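Local atomic coordinates of choline kinase (Streptococcus pneumoniae, PDB entry 4R78), a protein that probably transfers a phosphate group from ATP to choline, using a protein kinase-like fold. Residues R77-Y82 with E142-F147; K88-D93 with L133-T138; S192-L197 with I213-S218. All coordinates share one frame; numbering follows the deposited sequence.

Overall arrangement
Contacts 1 and 2 bridge the two lobes of this protein kinase-like fold, whereas contact 3 lies inside the larger lobe, at the AMP site. Contact 1 sets the start of helix 77-87 against the loop between helices 126-137 and 149-159. Contact 2, nested within the chain loop that contact 1 closes, packs the connection from helix 77-87 to strand 96-100 against the end of helix 126-137; their centres are about 15 Å apart. Contact 3 follows later in the chain, about 10 Å from contact 1 and 11 Å from contact 2, centre to centre. It touches both: a probable hydrogen bond joins Glu-80 OE2 to Ser-218 OG, and Ser-192 OG hydrogen-bonds Ile-136 O. Ile-213 and Asp-214 line the AMP pocket.

Contact 1 of 3, residues R77-Y82 with E142-F147; sequences RQDEKY and ELRGEF
The guanidinium group of Arg-144 has the peptide joining Gln-78 and Asp-79 over one face, where Gln-78 O stands 4.2 Å above the plane and over its centre. The ring of Tyr-82 receives Glu-142 O at its edge, in the ring plane, with 3.9 Å from that oxygen to CE2. Arg-144 reaches the same ring with its aliphatic stem rather than its charge: CG and CD both approach Tyr-82 CD2, CD at 3.6 Å and obliquely. Ring and guanidinium planes differ by 32°.

The charged end of Arg-144 turns to Asp-79 through a bend at its third torsion (chi3 53°), which swings the guanidinium off the line of the extended stem. NE and NH2 then hold a single oxygen in a side-on salt bridge. Arg-144 NE lies 2.9 Å from Asp-79 OD1, above the carboxylate plane. Arg-144 NH2 meets Asp-79 OD1 at 3.0 Å, nearly along its C-O axis. Both bonds are clearly bent, as expected when two neighbouring donors share one acceptor.

Helix 77-87 probably corresponds, by its position between the third and fourth strands of the amino-terminal lobe, to helix C of protein kinases, and the loop 142-147 belongs to the other lobe. Asn-83, one turn beyond Asp-79, adds a hydrogen bond from its OD1 to the backbone N of Arg-144.

The other carboxylate oxygen, Asp-79 OD2, faces Gly-145 and lies 2.8 Å from water 1. That water is also within 3.2 Å of Arg-144 O, but it has more acceptors around it than protons to give, and the two bonds need not form together. Gly-145 has a positive phi of 118°, readily taken by glycine, and the chain passes close to Asp-79 OD2 here.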
loop_
_atom_site.group_PDB
_atom_site.type_symbol
_atom_site.label_atom_id
_atom_site.label_comp_id
_atom_site.label_asym_id
_atom_site.label_seq_id
_atom_site.Cartn_x
_atom_site.Cartn_y
_atom_site.Cartn_z
ATOM N N ARG A 77 5.685 4.499 12.213
ATOM C CA ARG A 77 4.389 4.331 12.870
ATOM C C ARG A 77 3.759 5.647 13.296
ATOM O O ARG A 77 2.563 5.847 13.135
ATOM C CB ARG A 77 4.508 3.370 14.052
ATOM C CG ARG A 77 4.985 1.988 13.620
ATOM C CD ARG A 77 5.171 1.062 14.797
ATOM N NE ARG A 77 5.876 -0.153 14.398
ATOM C CZ ARG A 77 6.388 -1.034 15.250
ATOM N NH1 ARG A 77 7.019 -2.107 14.797
ATOM N NH2 ARG A 77 6.293 -0.835 16.558
ATOM N N GLN A 78 4.577 6.548 13.827
ATOM C CA GLN A 78 4.068 7.851 14.236
ATOM C C GLN A 78 3.680 8.720 13.050
ATOM O O GLN A 78 2.643 9.383 13.088
ATOM C CB GLN A 78 5.046 8.538 15.174
ATOM C CG GLN A 78 5.037 7.868 16.529
ATOM C CD GLN A 78 5.500 8.764 17.643
ATOM O OE1 GLN A 78 4.772 8.996 18.610
ATOM N NE2 GLN A 78 6.720 9.264 17.526
ATOM N N ASP A 79 4.486 8.694 11.986
ATOM C CA ASP A 79 4.117 9.372 10.744
ATOM C C ASP A 79 2.728 8.921 10.317
ATOM O O ASP A 79 1.870 9.746 10.002
ATOM C CB ASP A 79 5.087 9.029 9.610
ATOM C CG ASP A 79 6.370 9.847 9.636
ATOM O OD1 ASP A 79 6.613 10.629 10.582
ATOM O OD2 ASP A 79 7.158 9.668 8.685
ATOM N N GLU A 80 2.513 7.605 10.325
ATOM C CA GLU A 80 1.286 7.027 9.793
ATOM C C GLU A 80 0.091 7.198 10.720
ATOM O O GLU A 80 -1.046 7.280 10.253
ATOM C CB GLU A 80 1.495 5.558 9.413
ATOM C CG GLU A 80 2.534 5.355 8.303
ATOM C CD GLU A 80 2.214 6.107 7.019
ATOM O OE1 GLU A 80 3.157 6.322 6.231
ATOM O OE2 GLU A 80 1.038 6.484 6.799
ATOM N N LYS A 81 0.348 7.266 12.027
ATOM C CA LYS A 81 -0.712 7.577 12.983
ATOM C C LYS A 81 -1.205 9.008 12.763
ATOM O O LYS A 81 -2.411 9.262 12.766
ATOM C CB LYS A 81 -0.257 7.361 14.432
ATOM C CG LYS A 81 -1.395 7.473 15.432
ATOM C CD LYS A 81 -1.036 6.880 16.775
ATOM C CE LYS A 81 -2.231 6.943 17.708
ATOM N NZ LYS A 81 -1.993 6.138 18.936
ATOM N N TYR A 82 -0.271 9.932 12.550
ATOM C CA TYR A 82 -0.631 11.299 12.197
ATOM C C TYR A 82 -1.370 11.352 10.864
ATOM O O TYR A 82 -2.378 12.044 10.732
ATOM C CB TYR A 82 0.596 12.213 12.131
ATOM C CG TYR A 82 0.246 13.599 11.634
ATOM C CD1 TYR A 82 -0.523 14.465 12.417
ATOM C CD2 TYR A 82 0.650 14.036 10.371
ATOM C CE1 TYR A 82 -0.868 15.733 11.965
ATOM C CE2 TYR A 82 0.322 15.316 9.913
ATOM C CZ TYR A 82 -0.446 16.150 10.714
ATOM O OH TYR A 82 -0.792 17.409 10.279
ATOM N N GLU A 142 -0.444 18.003 4.095
ATOM C CA GLU A 142 0.981 17.764 4.233
ATOM C C GLU A 142 1.207 16.557 5.138
ATOM O O GLU A 142 1.293 16.678 6.364
ATOM C CB GLU A 142 1.679 19.012 4.785
ATOM C CG GLU A 142 1.671 20.207 3.828
ATOM C CD GLU A 142 2.627 20.043 2.654
ATOM O OE1 GLU A 142 3.695 19.412 2.828
ATOM O OE2 GLU A 142 2.309 20.556 1.557
ATOM N N LEU A 143 1.280 15.386 4.514
ATOM C CA LEU A 143 1.510 14.144 5.240
ATOM C C LEU A 143 2.899 14.136 5.846
ATOM O O LEU A 143 3.817 14.793 5.342
ATOM C CB LEU A 143 1.377 12.931 4.310
ATOM C CG LEU A 143 0.073 12.740 3.526
ATOM C CD1 LEU A 143 0.094 11.416 2.773
ATOM C CD2 LEU A 143 -1.149 12.833 4.430
ATOM N N ARG A 144 3.046 13.396 6.938
ATOM C CA ARG A 144 4.362 13.098 7.468
ATOM C C ARG A 144 4.952 11.931 6.692
ATOM O O ARG A 144 4.309 10.890 6.524
ATOM C CB ARG A 144 4.292 12.804 8.964
ATOM C CG ARG A 144 4.255 14.071 9.805
ATOM C CD ARG A 144 4.131 13.781 11.295
ATOM N NE ARG A 144 5.155 12.855 11.768
ATOM C CZ ARG A 144 5.385 12.573 13.048
ATOM N NH1 ARG A 144 4.672 13.159 14.005
ATOM N NH2 ARG A 144 6.336 11.706 13.371
ATOM N N GLY A 145 6.172 12.128 6.208
ATOM C CA GLY A 145 6.841 11.153 5.365
ATOM C C GLY A 145 7.129 11.733 3.995
ATOM O O GLY A 145 6.252 12.318 3.355
ATOM N N GLU A 146 8.373 11.575 3.557
ATOM C CA GLU A 146 8.792 12.003 2.229
ATOM C C GLU A 146 9.287 10.777 1.483
ATOM O O GLU A 146 10.389 10.283 1.755
ATOM C CB GLU A 146 9.907 13.051 2.323
ATOM C CG GLU A 146 9.521 14.324 3.071
ATOM C CD GLU A 146 8.541 15.187 2.295
ATOM O OE1 GLU A 146 8.778 15.431 1.093
ATOM O OE2 GLU A 146 7.534 15.622 2.890
ATOM N N PHE A 147 8.471 10.277 0.554
ATOM C CA PHE A 147 8.807 9.043 -0.144
ATOM C C PHE A 147 10.006 9.223 -1.065
ATOM O O PHE A 147 10.018 10.083 -1.948
ATOM C CB PHE A 147 7.612 8.449 -0.899
ATOM C CG PHE A 147 7.738 6.971 -1.141
ATOM C CD1 PHE A 147 7.350 6.058 -0.166
ATOM C CD2 PHE A 147 8.272 6.486 -2.331
ATOM C CE1 PHE A 147 7.474 4.685 -0.376
ATOM C CE2 PHE A 147 8.403 5.119 -2.546
ATOM C CZ PHE A 147 8.002 4.215 -1.569
HETATM O O HOH W 1 6.049 8.234 6.555
#

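Contact 2 of 3, residues K88-D93 with L133-T138; sequences KDLGLD and LQTIHT
Leu-90 and Thr-135 meet because their first torsions turn methyl groups into the gap between the chains. In Leu-90, CG sits beside the backbone N (chi1 -66°), and the fork beyond it spreads over two residues of the helix. In Thr-135 the methyl CG2 takes the place opposite the backbone N, leaving OG1 to bond Pro-131 O within its own helix.

The two prongs of Leu-90 divide the work. CD2 slides past Thr-135 CG2 at 4.0 Å, the two side chains running in opposite directions, while CD1 meets Ile-136 CD1 at 3.9 Å, there crossing at about a right angle. Leu-92 arrives next to it with a single branch: its CD1 lies 4.2 Å from Thr-135 CG2 and 4.3 Å from Ile-136 CB. The threonine methyl is therefore touched by both leucines.

Segment 88-93 links helix 77-87 to strand 96-100. In protein kinases the equivalent connection likewise packs on the carboxy-terminal lobe, here on the last turn of helix 126-137. The main chains stay apart, with 7.4 Å between the CA atoms of Leu-90 and Thr-135.

Leu-92 and Ile-136 are buried, and every touching group is a methyl or another aliphatic carbon. Cohesion across this junction consequently comes from dispersion and water exclusion, which impose little directional restraint.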
loop_
_atom_site.group_PDB
_atom_site.type_symbol
_atom_site.label_atom_id
_atom_site.label_comp_id
_atom_site.label_asym_id
_atom_site.label_seq_id
_atom_site.Cartn_x
_atom_site.Cartn_y
_atom_site.Cartn_z
ATOM N N LYS A 88 -8.430 11.847 7.835
ATOM C CA LYS A 88 -9.763 11.392 8.240
ATOM C C LYS A 88 -10.907 12.134 7.547
ATOM O O LYS A 88 -11.859 11.502 7.087
ATOM C CB LYS A 88 -9.939 11.444 9.763
ATOM C CG LYS A 88 -11.230 10.770 10.230
ATOM C CD LYS A 88 -11.482 10.959 11.714
ATOM C CE LYS A 88 -12.820 10.357 12.118
ATOM N NZ LYS A 88 -13.963 11.000 11.413
ATOM N N ASP A 89 -10.812 13.460 7.461
ATOM C CA ASP A 89 -11.926 14.250 6.920
ATOM C C ASP A 89 -12.136 14.141 5.406
ATOM O O ASP A 89 -13.094 14.700 4.872
ATOM C CB ASP A 89 -11.901 15.713 7.406
ATOM C CG ASP A 89 -10.682 16.486 6.930
ATOM O OD1 ASP A 89 -10.011 16.051 5.974
ATOM O OD2 ASP A 89 -10.409 17.553 7.519
ATOM N N LEU A 90 -11.251 13.419 4.720
ATOM C CA LEU A 90 -11.460 13.094 3.304
ATOM C C LEU A 90 -12.570 12.059 3.126
ATOM O O LEU A 90 -13.159 11.949 2.049
ATOM C CB LEU A 90 -10.173 12.582 2.650
ATOM C CG LEU A 90 -8.972 13.516 2.499
ATOM C CD1 LEU A 90 -7.890 12.834 1.674
ATOM C CD2 LEU A 90 -9.359 14.851 1.868
ATOM N N GLY A 91 -12.839 11.297 4.180
ATOM C CA GLY A 91 -13.885 10.277 4.162
ATOM C C GLY A 91 -13.578 9.071 3.288
ATOM O O GLY A 91 -14.486 8.346 2.884
ATOM N N LEU A 92 -12.297 8.847 3.006
ATOM C CA LEU A 92 -11.889 7.757 2.126
ATOM C C LEU A 92 -11.663 6.446 2.870
ATOM O O LEU A 92 -12.095 5.391 2.426
ATOM C CB LEU A 92 -10.636 8.143 1.333
ATOM C CG LEU A 92 -10.770 9.299 0.337
ATOM C CD1 LEU A 92 -9.425 9.615 -0.297
ATOM C CD2 LEU A 92 -11.818 8.992 -0.732
ATOM N N ASP A 93 -10.982 6.527 4.007
ATOM C CA ASP A 93 -10.657 5.350 4.804
ATOM C C ASP A 93 -11.833 4.984 5.706
ATOM O O ASP A 93 -12.709 5.816 5.976
ATOM C CB ASP A 93 -9.407 5.645 5.643
ATOM C CG ASP A 93 -8.666 4.388 6.109
ATOM O OD1 ASP A 93 -9.124 3.242 5.886
ATOM O OD2 ASP A 93 -7.599 4.562 6.731
ATOM N N LEU A 133 -8.946 9.315 -6.400
ATOM C CA LEU A 133 -7.530 9.647 -6.533
ATOM C C LEU A 133 -7.320 11.153 -6.643
ATOM O O LEU A 133 -6.352 11.688 -6.103
ATOM C CB LEU A 133 -6.878 8.893 -7.694
ATOM C CG LEU A 133 -6.701 7.379 -7.500
ATOM C CD1 LEU A 133 -5.648 6.848 -8.461
ATOM C CD2 LEU A 133 -6.355 7.017 -6.050
ATOM N N GLN A 134 -8.247 11.841 -7.309
ATOM C CA GLN A 134 -8.207 13.298 -7.370
ATOM C C GLN A 134 -8.314 13.886 -5.970
ATOM O O GLN A 134 -7.593 14.820 -5.627
ATOM C CB GLN A 134 -9.342 13.842 -8.225
ATOM C CG GLN A 134 -9.160 13.629 -9.705
ATOM C CD GLN A 134 -10.304 14.206 -10.503
ATOM O OE1 GLN A 134 -11.466 14.081 -10.118
ATOM N NE2 GLN A 134 -9.983 14.841 -11.621
ATOM N N THR A 135 -9.213 13.323 -5.166
ATOM C CA THR A 135 -9.440 13.801 -3.804
ATOM C C THR A 135 -8.153 13.765 -2.979
ATOM O O THR A 135 -7.813 14.741 -2.302
ATOM C CB THR A 135 -10.560 13.003 -3.100
ATOM O OG1 THR A 135 -11.819 13.295 -3.724
ATOM C CG2 THR A 135 -10.644 13.359 -1.623
ATOM N N ILE A 136 -7.434 12.648 -3.038
ATOM C CA ILE A 136 -6.203 12.549 -2.262
ATOM C C ILE A 136 -5.106 13.452 -2.825
ATOM O O ILE A 136 -4.463 14.179 -2.077
ATOM C CB ILE A 136 -5.720 11.081 -2.023
ATOM C CG1 ILE A 136 -4.397 11.052 -1.245
ATOM C CG2 ILE A 136 -5.583 10.316 -3.316
ATOM C CD1 ILE A 136 -4.469 11.646 0.155
ATOM N N HIS A 137 -4.926 13.442 -4.143
ATOM C CA HIS A 137 -3.825 14.199 -4.735
ATOM C C HIS A 137 -3.991 15.714 -4.690
ATOM O O HIS A 137 -2.996 16.436 -4.730
ATOM C CB HIS A 137 -3.514 13.715 -6.153
ATOM C CG HIS A 137 -3.097 12.280 -6.208
ATOM N ND1 HIS A 137 -3.217 11.511 -7.343
ATOM C CD2 HIS A 137 -2.589 11.464 -5.253
ATOM C CE1 HIS A 137 -2.782 10.289 -7.093
ATOM N NE2 HIS A 137 -2.395 10.235 -5.831
ATOM N N THR A 138 -5.234 16.180 -4.579
ATOM C CA THR A 138 -5.518 17.616 -4.484
ATOM C C THR A 138 -5.931 18.040 -3.068
ATOM O O THR A 138 -6.456 19.140 -2.875
ATOM C CB THR A 138 -6.633 18.043 -5.464
ATOM O OG1 THR A 138 -7.870 17.434 -5.075
ATOM C CG2 THR A 138 -6.289 17.652 -6.902
#

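Contact 3 of 3, residues S192-L197 with I213-S218; sequences SCHIDL and IDWEYS. With AMP (adenosine monophosphate), chain C.
His-194 and Trp-215 belong to two segments at the active-site cleft of the kinase-like fold: the His-Ile-Asp sequence at 194-196 is consistent with a catalytic loop, and Ile-Asp-Trp-Glu at 213-216 probably corresponds to the DFG segment of protein kinases.

Aromatic contact comes first. With CG opposite the backbone N (chi1 -178°), the imidazole of His-194 is carried across to the indole in an edge-to-face (T-shaped) pair, planes 61° apart, with His-194 CD2 only 3.5 Å from Trp-215 CD2. His-194 CB adds a CH-pi contact over the six-membered ring.

Hydrogen bonds fix the rotation of the imidazole at both nitrogens. His-194 NE2 donates almost straight (169°) to Ile-213 O at 2.8 Å. His-194 ND1 accepts from Asp-196 N at 3.1 Å. Water 2 donates to His-194 O and Asp-214 O and accepts from Tyr-217 N.

Ser-218 CA makes CA-H...O contacts with the carbonyl oxygens of Cys-193 and His-194.

Apolar packing brings Ile-195 CG2 to Tyr-217 CB at 3.7 Å.

The nucleotide lies past Ile-213, whose CD1 approaches C8 of AMP at 3.4 Å. Asp-214 OD1 forms a salt bridge with Lys-106, and its OD2 lies 3.0 Å from O5' of AMP.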
loop_
_atom_site.group_PDB
_atom_site.type_symbol
_atom_site.label_atom_id
_atom_site.label_comp_id
_atom_site.label_asym_id
_atom_site.label_seq_id
_atom_site.Cartn_x
_atom_site.Cartn_y
_atom_site.Cartn_z
ATOM N N SER A 192 0.273 14.592 -1.319
ATOM C CA SER A 192 -0.209 13.490 -0.493
ATOM C C SER A 192 -0.601 12.299 -1.369
ATOM O O SER A 192 -1.451 12.426 -2.254
ATOM C CB SER A 192 -1.397 13.958 0.345
ATOM O OG SER A 192 -2.388 14.552 -0.471
ATOM N N CYS A 193 0.045 11.155 -1.128
ATOM C CA CYS A 193 -0.202 9.921 -1.893
ATOM C C CYS A 193 -0.514 8.739 -0.981
ATOM O O CYS A 193 -0.078 8.706 0.172
ATOM C CB CYS A 193 1.015 9.553 -2.746
ATOM S SG CYS A 193 1.400 10.679 -4.113
ATOM N N HIS A 194 -1.254 7.769 -1.516
ATOM C CA HIS A 194 -1.556 6.524 -0.809
ATOM C C HIS A 194 -0.359 5.578 -0.813
ATOM O O HIS A 194 -0.064 4.952 0.208
ATOM C CB HIS A 194 -2.774 5.839 -1.430
ATOM C CG HIS A 194 -3.173 4.573 -0.741
ATOM N ND1 HIS A 194 -2.494 3.385 -0.911
ATOM C CD2 HIS A 194 -4.187 4.307 0.116
ATOM C CE1 HIS A 194 -3.065 2.446 -0.179
ATOM N NE2 HIS A 194 -4.100 2.978 0.449
ATOM N N ILE A 195 0.305 5.480 -1.969
ATOM C CA ILE A 195 1.534 4.687 -2.188
ATOM C C ILE A 195 1.385 3.174 -2.424
ATOM O O ILE A 195 2.355 2.514 -2.811
ATOM C CB ILE A 195 2.589 4.874 -1.033
ATOM C CG1 ILE A 195 2.911 6.367 -0.834
ATOM C CG2 ILE A 195 3.861 4.036 -1.271
ATOM C CD1 ILE A 195 3.678 7.034 -1.987
ATOM N N ASP A 196 0.185 2.629 -2.222
ATOM C CA ASP A 196 -0.008 1.174 -2.278
ATOM C C ASP A 196 -1.394 0.822 -2.836
ATOM O O ASP A 196 -2.206 0.174 -2.162
ATOM C CB ASP A 196 0.253 0.461 -0.938
ATOM C CG ASP A 196 0.268 -1.054 -1.066
ATOM O OD1 ASP A 196 0.614 -1.561 -2.155
ATOM O OD2 ASP A 196 -0.067 -1.740 -0.078
ATOM N N LEU A 197 -1.648 1.216 -4.085
ATOM C CA LEU A 197 -2.977 1.078 -4.688
ATOM C C LEU A 197 -3.261 -0.294 -5.328
ATOM O O LEU A 197 -3.662 -0.386 -6.496
ATOM C CB LEU A 197 -3.259 2.234 -5.662
ATOM C CG LEU A 197 -3.376 3.625 -5.024
ATOM C CD1 LEU A 197 -3.592 4.668 -6.099
ATOM C CD2 LEU A 197 -4.486 3.696 -3.981
ATOM N N ILE A 213 -8.560 1.917 1.666
ATOM C CA ILE A 213 -8.046 1.542 2.985
ATOM C C ILE A 213 -6.543 1.285 2.973
ATOM O O ILE A 213 -5.898 1.367 1.926
ATOM C CB ILE A 213 -8.788 0.294 3.547
ATOM C CG1 ILE A 213 -8.475 -0.945 2.697
ATOM C CG2 ILE A 213 -10.289 0.573 3.646
ATOM C CD1 ILE A 213 -8.845 -2.256 3.350
ATOM N N ASP A 214 -6.001 0.990 4.155
ATOM C CA ASP A 214 -4.617 0.549 4.336
ATOM C C ASP A 214 -3.594 1.578 3.862
ATOM O O ASP A 214 -2.850 1.367 2.899
ATOM C CB ASP A 214 -4.396 -0.847 3.733
ATOM C CG ASP A 214 -5.040 -1.954 4.560
ATOM O OD1 ASP A 214 -5.634 -1.670 5.625
ATOM O OD2 ASP A 214 -4.937 -3.124 4.146
ATOM N N TRP A 215 -3.568 2.690 4.586
ATOM C CA TRP A 215 -2.711 3.825 4.280
ATOM C C TRP A 215 -1.341 3.744 4.961
ATOM O O TRP A 215 -0.673 4.765 5.123
ATOM C CB TRP A 215 -3.435 5.117 4.678
ATOM C CG TRP A 215 -4.661 5.383 3.850
ATOM C CD1 TRP A 215 -5.861 4.735 3.919
ATOM C CD2 TRP A 215 -4.795 6.366 2.821
ATOM N NE1 TRP A 215 -6.739 5.254 2.996
ATOM C CE2 TRP A 215 -6.107 6.257 2.307
ATOM C CE3 TRP A 215 -3.930 7.324 2.278
ATOM C CZ2 TRP A 215 -6.578 7.078 1.275
ATOM C CZ3 TRP A 215 -4.396 8.139 1.254
ATOM C CH2 TRP A 215 -5.711 8.013 0.768
ATOM N N GLU A 216 -0.906 2.537 5.325
ATOM C CA GLU A 216 0.357 2.355 6.062
ATOM C C GLU A 216 1.595 2.906 5.361
ATOM O O GLU A 216 2.586 3.221 6.015
ATOM C CB GLU A 216 0.595 0.880 6.409
ATOM C CG GLU A 216 -0.238 0.364 7.579
ATOM C CD GLU A 216 -1.734 0.392 7.302
ATOM O OE1 GLU A 216 -2.142 -0.042 6.203
ATOM O OE2 GLU A 216 -2.489 0.859 8.182
ATOM N N TYR A 217 1.541 3.004 4.034
ATOM C CA TYR A 217 2.677 3.501 3.263
ATOM C C TYR A 217 2.532 4.958 2.852
ATOM O O TYR A 217 3.439 5.515 2.220
ATOM C CB TYR A 217 2.913 2.617 2.037
ATOM C CG TYR A 217 3.259 1.192 2.400
ATOM C CD1 TYR A 217 4.570 0.831 2.715
ATOM C CD2 TYR A 217 2.271 0.210 2.450
ATOM C CE1 TYR A 217 4.888 -0.478 3.061
ATOM C CE2 TYR A 217 2.579 -1.102 2.792
ATOM C CZ TYR A 217 3.889 -1.435 3.096
ATOM O OH TYR A 217 4.196 -2.736 3.433
ATOM N N SER A 218 1.415 5.578 3.232
ATOM C CA SER A 218 1.101 6.933 2.759
ATOM C C SER A 218 2.217 7.930 3.073
ATOM O O SER A 218 2.835 7.896 4.146
ATOM C CB SER A 218 -0.258 7.428 3.282
ATOM O OG SER A 218 -0.220 7.749 4.667
HETATM P P AMP C . -5.530 -6.018 2.220
HETATM O O1P AMP C . -4.068 -5.650 2.132
HETATM O O2P AMP C . -5.839 -7.442 1.827
HETATM O O3P AMP C . -6.463 -4.990 1.627
HETATM O "O5'" AMP C . -5.868 -5.969 3.793
HETATM C "C5'" AMP C . -7.163 -5.571 4.240
HETATM C "C4'" AMP C . -8.207 -6.567 3.753
HETATM O "O4'" AMP C . -9.124 -6.866 4.812
HETATM C "C3'" AMP C . -9.025 -6.000 2.604
HETATM O "O3'" AMP C . -8.616 -6.564 1.353
HETATM C "C2'" AMP C . -10.464 -6.351 2.927
HETATM O "O2'" AMP C . -10.852 -7.546 2.249
HETATM C "C1'" AMP C . -10.483 -6.632 4.419
HETATM N N9 AMP C . -11.048 -5.470 5.157
HETATM C C8 AMP C . -10.375 -4.355 5.502
HETATM N N7 AMP C . -11.162 -3.478 6.174
HETATM C C5 AMP C . -12.376 -4.040 6.275
HETATM C C6 AMP C . -13.675 -3.651 6.870
HETATM N N6 AMP C . -13.810 -2.460 7.499
HETATM N N1 AMP C . -14.706 -4.522 6.765
HETATM C C2 AMP C . -14.574 -5.709 6.138
HETATM N N3 AMP C . -13.421 -6.125 5.574
HETATM C C4 AMP C . -12.303 -5.352 5.606
HETATM O O HOH W 2 -0.454 2.730 1.941
#